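PDB 6FTH: extracellular solute-binding protein, family 1 from Bifidobacterium longum subsp. infantis, which probably binds human milk oligosaccharides outside the cell and delivers them to an ABC transporter for uptake. Local coordinates for residues A[155-169]-A[308-320]. Residues are numbered along the deposited sequence; the frame is centred on the assembly and turned at random.
Sequences MFINKTWLDKLGLQV and KDQYIPIPVPSAP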
loop_
_atom_site.group_PDB
_atom_site.type_symbol
_atom_site.label_atom_id
_atom_site.label_comp_id
_atom_site.label_asym_id
_atom_site.label_seq_id
_atom_site.Cartn_x
_atom_site.Cartn_y
_atom_site.Cartn_z
ATOM N N MET A 155 11.372 7.824 3.405
ATOM C CA MET A 155 11.727 9.228 3.551
ATOM C C MET A 155 13.012 9.451 2.769
ATOM O O MET A 155 14.030 8.818 3.056
ATOM C CB MET A 155 11.940 9.560 5.029
ATOM C CG MET A 155 12.254 11.008 5.305
ATOM S SD MET A 155 12.431 11.261 7.084
ATOM C CE MET A 155 12.610 13.049 7.185
ATOM N N PHE A 156 12.965 10.347 1.788
ATOM C CA PHE A 156 14.111 10.645 0.935
ATOM C C PHE A 156 14.720 11.996 1.286
ATOM O O PHE A 156 14.019 12.937 1.676
ATOM C CB PHE A 156 13.687 10.650 -0.535
ATOM C CG PHE A 156 13.116 9.341 -0.998
ATOM C CD1 PHE A 156 13.854 8.181 -0.894
ATOM C CD2 PHE A 156 11.832 9.267 -1.517
ATOM C CE1 PHE A 156 13.327 6.955 -1.324
ATOM C CE2 PHE A 156 11.303 8.052 -1.940
ATOM C CZ PHE A 156 12.048 6.891 -1.822
ATOM N N ILE A 157 16.038 12.099 1.112
ATOM C CA ILE A 157 16.735 13.373 1.256
ATOM C C ILE A 157 17.704 13.549 0.096
ATOM O O ILE A 157 18.225 12.573 -0.457
ATOM C CB ILE A 157 17.437 13.493 2.618
ATOM C CG1 ILE A 157 17.867 14.932 2.915
ATOM C CG2 ILE A 157 18.604 12.559 2.723
ATOM C CD1 ILE A 157 18.033 15.157 4.389
ATOM N N ASN A 158 17.930 14.810 -0.277
ATOM C CA ASN A 158 18.886 15.161 -1.328
ATOM C C ASN A 158 20.278 15.112 -0.716
ATOM O O ASN A 158 20.716 16.046 -0.034
ATOM C CB ASN A 158 18.575 16.517 -1.948
ATOM C CG ASN A 158 19.396 16.735 -3.186
ATOM O OD1 ASN A 158 20.595 16.433 -3.178
ATOM N ND2 ASN A 158 18.757 17.145 -4.261
ATOM N N LYS A 159 20.948 13.970 -0.916
ATOM C CA LYS A 159 22.294 13.756 -0.420
ATOM C C LYS A 159 23.311 14.652 -1.137
ATOM O O LYS A 159 24.314 15.050 -0.529
ATOM C CB LYS A 159 22.656 12.271 -0.582
ATOM C CG LYS A 159 24.003 11.859 0.030
ATOM C CD LYS A 159 24.095 12.163 1.517
ATOM C CE LYS A 159 25.177 11.362 2.221
ATOM N NZ LYS A 159 26.517 11.520 1.549
ATOM N N THR A 160 23.089 14.956 -2.417
ATOM C CA THR A 160 23.971 15.896 -3.107
ATOM C C THR A 160 23.971 17.239 -2.393
ATOM O O THR A 160 25.023 17.854 -2.200
ATOM C CB THR A 160 23.514 16.060 -4.553
ATOM O OG1 THR A 160 23.657 14.805 -5.229
ATOM C CG2 THR A 160 24.337 17.137 -5.285
ATOM N N TRP A 161 22.798 17.688 -1.952
ATOM C CA TRP A 161 22.720 18.939 -1.200
ATOM C C TRP A 161 23.420 18.827 0.149
ATOM O O TRP A 161 24.147 19.743 0.561
ATOM C CB TRP A 161 21.265 19.323 -0.997
ATOM C CG TRP A 161 20.496 19.768 -2.195
ATOM C CD1 TRP A 161 20.920 19.815 -3.507
ATOM C CD2 TRP A 161 19.162 20.282 -2.195
ATOM N NE1 TRP A 161 19.923 20.308 -4.298
ATOM C CE2 TRP A 161 18.832 20.606 -3.529
ATOM C CE3 TRP A 161 18.211 20.489 -1.196
ATOM C CZ2 TRP A 161 17.595 21.122 -3.889
ATOM C CZ3 TRP A 161 16.980 21.008 -1.543
ATOM C CH2 TRP A 161 16.676 21.320 -2.883
ATOM N N LEU A 162 23.193 17.731 0.883
ATOM C CA LEU A 162 23.885 17.557 2.149
ATOM C C LEU A 162 25.388 17.648 1.941
ATOM O O LEU A 162 26.093 18.318 2.701
ATOM C CB LEU A 162 23.555 16.198 2.766
ATOM C CG LEU A 162 22.096 15.995 3.235
ATOM C CD1 LEU A 162 21.956 14.549 3.690
ATOM C CD2 LEU A 162 21.688 16.939 4.334
ATOM N N ASP A 163 25.885 16.973 0.905
ATOM C CA ASP A 163 27.323 16.908 0.654
ATOM C C ASP A 163 27.883 18.280 0.303
ATOM O O ASP A 163 28.935 18.684 0.820
ATOM C CB ASP A 163 27.596 15.938 -0.494
ATOM C CG ASP A 163 27.452 14.470 -0.087
ATOM O OD1 ASP A 163 27.321 14.174 1.111
ATOM O OD2 ASP A 163 27.486 13.622 -1.002
ATOM N N LYS A 164 27.191 19.003 -0.577
ATOM C CA LYS A 164 27.628 20.334 -0.999
ATOM C C LYS A 164 27.676 21.315 0.160
ATOM O O LYS A 164 28.533 22.209 0.184
ATOM C CB LYS A 164 26.697 20.862 -2.092
ATOM C CG LYS A 164 26.989 20.230 -3.464
ATOM C CD LYS A 164 26.162 20.828 -4.597
ATOM C CE LYS A 164 26.577 20.208 -5.934
ATOM N NZ LYS A 164 25.766 20.713 -7.063
ATOM N N LEU A 165 26.780 21.170 1.130
ATOM C CA LEU A 165 26.712 22.091 2.259
ATOM C C LEU A 165 27.502 21.620 3.463
ATOM O O LEU A 165 27.577 22.342 4.460
ATOM C CB LEU A 165 25.250 22.312 2.664
ATOM C CG LEU A 165 24.352 22.909 1.585
ATOM C CD1 LEU A 165 22.946 23.113 2.147
ATOM C CD2 LEU A 165 24.944 24.224 1.072
ATOM N N GLY A 166 28.099 20.437 3.404
ATOM C CA GLY A 166 28.849 19.933 4.535
ATOM C C GLY A 166 27.970 19.566 5.717
ATOM O O GLY A 166 28.312 19.869 6.869
ATOM N N LEU A 167 26.849 18.906 5.445
ATOM C CA LEU A 167 25.897 18.438 6.438
ATOM C C LEU A 167 25.869 16.915 6.470
ATOM O O LEU A 167 26.020 16.252 5.444
ATOM C CB LEU A 167 24.503 18.926 6.089
ATOM C CG LEU A 167 24.343 20.443 6.047
ATOM C CD1 LEU A 167 23.059 20.792 5.335
ATOM C CD2 LEU A 167 24.352 21.015 7.427
ATOM N N GLN A 168 25.668 16.371 7.664
ATOM C CA GLN A 168 25.431 14.946 7.822
ATOM C C GLN A 168 23.940 14.653 7.696
ATOM O O GLN A 168 23.093 15.527 7.863
ATOM C CB GLN A 168 25.931 14.487 9.185
ATOM C CG GLN A 168 27.449 14.604 9.327
ATOM C CD GLN A 168 27.960 14.028 10.631
ATOM O OE1 GLN A 168 27.213 13.408 11.388
ATOM N NE2 GLN A 168 29.239 14.238 10.904
ATOM N N VAL A 169 23.632 13.398 7.401
ATOM C CA VAL A 169 22.228 12.962 7.423
ATOM C C VAL A 169 21.657 13.220 8.816
ATOM O O VAL A 169 22.282 12.833 9.824
ATOM C CB VAL A 169 22.135 11.475 7.054
ATOM C CG1 VAL A 169 20.742 10.937 7.376
ATOM C CG2 VAL A 169 22.437 11.304 5.592
ATOM N N LYS A 308 17.071 11.259 -9.682
ATOM C CA LYS A 308 17.102 10.288 -8.588
ATOM C C LYS A 308 18.489 10.066 -8.010
ATOM O O LYS A 308 18.609 9.700 -6.833
ATOM C CB LYS A 308 16.515 8.949 -9.037
ATOM C CG LYS A 308 17.266 8.238 -10.120
ATOM C CD LYS A 308 16.434 7.046 -10.608
ATOM C CE LYS A 308 17.147 6.252 -11.711
ATOM N NZ LYS A 308 16.298 5.091 -12.176
ATOM N N ASP A 309 19.559 10.226 -8.800
ATOM C CA ASP A 309 20.851 9.896 -8.210
ATOM C C ASP A 309 21.303 10.921 -7.164
ATOM O O ASP A 309 22.301 10.678 -6.490
ATOM C CB ASP A 309 21.957 9.652 -9.251
ATOM C CG ASP A 309 21.678 8.441 -10.166
ATOM O OD1 ASP A 309 21.182 7.381 -9.700
ATOM O OD2 ASP A 309 21.982 8.553 -11.371
ATOM N N GLN A 310 20.563 12.020 -6.973
ATOM C CA GLN A 310 20.853 12.954 -5.885
ATOM C C GLN A 310 20.222 12.529 -4.563
ATOM O O GLN A 310 20.536 13.134 -3.536
ATOM C CB GLN A 310 20.351 14.369 -6.206
ATOM C CG GLN A 310 20.892 14.955 -7.511
ATOM C CD GLN A 310 20.516 16.419 -7.732
ATOM O OE1 GLN A 310 20.350 17.200 -6.783
ATOM N NE2 GLN A 310 20.386 16.804 -9.001
ATOM N N TYR A 311 19.352 11.518 -4.564
ATOM C CA TYR A 311 18.488 11.245 -3.418
ATOM C C TYR A 311 18.764 9.873 -2.835
ATOM O O TYR A 311 18.999 8.902 -3.571
ATOM C CB TYR A 311 17.006 11.366 -3.791
ATOM C CG TYR A 311 16.593 12.783 -4.074
ATOM C CD1 TYR A 311 16.782 13.342 -5.333
ATOM C CD2 TYR A 311 16.049 13.577 -3.083
ATOM C CE1 TYR A 311 16.406 14.647 -5.597
ATOM C CE2 TYR A 311 15.652 14.880 -3.335
ATOM C CZ TYR A 311 15.857 15.423 -4.597
ATOM O OH TYR A 311 15.497 16.734 -4.858
ATOM N N ILE A 312 18.700 9.799 -1.503
ATOM C CA ILE A 312 18.806 8.531 -0.793
ATOM C C ILE A 312 17.644 8.377 0.178
ATOM O O ILE A 312 17.076 9.378 0.661
ATOM C CB ILE A 312 20.135 8.400 -0.037
ATOM C CG1 ILE A 312 20.226 9.428 1.101
ATOM C CG2 ILE A 312 21.306 8.560 -1.025
ATOM C CD1 ILE A 312 21.454 9.287 1.994
ATOM N N PRO A 313 17.274 7.141 0.515
ATOM C CA PRO A 313 16.328 6.919 1.609
ATOM C C PRO A 313 17.109 6.991 2.903
ATOM O O PRO A 313 18.205 6.431 3.007
ATOM C CB PRO A 313 15.840 5.481 1.362
ATOM C CG PRO A 313 16.651 4.949 0.150
ATOM C CD PRO A 313 17.807 5.878 -0.006
ATOM N N ILE A 314 16.546 7.680 3.890
ATOM C CA ILE A 314 17.173 7.729 5.209
ATOM C C ILE A 314 16.290 7.158 6.305
ATOM O O ILE A 314 15.056 7.292 6.264
ATOM C CB ILE A 314 17.583 9.151 5.616
ATOM C CG1 ILE A 314 16.385 10.094 5.587
ATOM C CG2 ILE A 314 18.734 9.622 4.741
ATOM C CD1 ILE A 314 16.656 11.440 6.252
ATOM N N PRO A 315 16.893 6.578 7.334
ATOM C CA PRO A 315 16.120 6.272 8.539
ATOM C C PRO A 315 15.451 7.545 9.048
ATOM O O PRO A 315 15.983 8.654 8.908
ATOM C CB PRO A 315 17.187 5.786 9.516
ATOM C CG PRO A 315 18.343 5.301 8.613
ATOM C CD PRO A 315 18.326 6.244 7.488
ATOM N N VAL A 316 14.285 7.401 9.665
ATOM C CA VAL A 316 13.583 8.614 10.096
ATOM C C VAL A 316 14.315 9.231 11.284
ATOM O O VAL A 316 14.768 8.501 12.173
ATOM C CB VAL A 316 12.122 8.310 10.441
ATOM C CG1 VAL A 316 11.971 7.537 11.782
ATOM C CG2 VAL A 316 11.280 9.608 10.460
ATOM N N PRO A 317 14.476 10.551 11.344
ATOM C CA PRO A 317 15.060 11.165 12.544
ATOM C C PRO A 317 14.200 10.942 13.783
ATOM O O PRO A 317 12.964 10.931 13.714
ATOM C CB PRO A 317 15.139 12.653 12.172
ATOM C CG PRO A 317 15.282 12.633 10.661
ATOM C CD PRO A 317 14.313 11.529 10.246
ATOM N N SER A 318 14.876 10.782 14.937
ATOM C CA SER A 318 14.208 10.539 16.209
ATOM C C SER A 318 13.598 11.821 16.765
ATOM O O SER A 318 14.207 12.890 16.711
ATOM C CB SER A 318 15.208 9.995 17.235
ATOM O OG SER A 318 15.845 8.810 16.808
ATOM N N ALA A 319 12.413 11.697 17.348
ATOM C CA ALA A 319 11.794 12.801 18.053
ATOM C C ALA A 319 12.473 12.982 19.411
ATOM O O ALA A 319 13.057 12.044 19.955
ATOM C CB ALA A 319 10.326 12.485 18.273
ATOM N N PRO A 320 12.381 14.169 19.996
ATOM C CA PRO A 320 12.943 14.382 21.335
ATOM C C PRO A 320 12.422 13.356 22.338
ATOM O O PRO A 320 11.223 13.064 22.395
ATOM C CB PRO A 320 12.467 15.797 21.692
ATOM C CG PRO A 320 12.091 16.436 20.417
ATOM C CD PRO A 320 11.698 15.357 19.463
HETATM O O HOH W 1 20.777 19.870 -7.004
#
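Ile157 and Ile312 form an antiparallel hydrogen-bonded pair, Ile157 N giving to Ile312 O (2.9 Å) and Ile312 N to Ile157 O (3.0 Å); Ile314 N reaches Met155 O at 2.9 Å. The buried Asn158, where strand turns into helix, illustrates how one amide can serve a helix end with its oxygen and a facing segment with its nitrogen. The amide sits between the Trp161 and Tyr311 rings, its CG turned anti to the backbone N (chi1 -169°). OD1 caps the helix by accepting from Trp161 N (2.8 Å), which lies above the plane of the Asn158 side-chain carbonyl. ND2 gives a nearly straight bond to Gln310 OE1 (3.0 Å), with the acceptor almost in the Asn158 amide plane, and a weak one to Tyr311 OH, whose stronger partner is the carbonyl of Thr292. A water bridges Gln310 OE1 and Trp161 NE1, while Gln310 O takes weak bonds from Lys159 N and Thr160 N. With an alanine here, Trp161 N is likely to lose its cap and Gln310 OE1 its amide donor. Ile314 CG2 touches both Ile157 CG2 and Val169 CG1, 3.6 Å from each. The pairing adds edge strand 311-313 to strand 154-158, which continues directly into an N-capped helix, within a mixed sheet of the periplasmic-binding-protein fold.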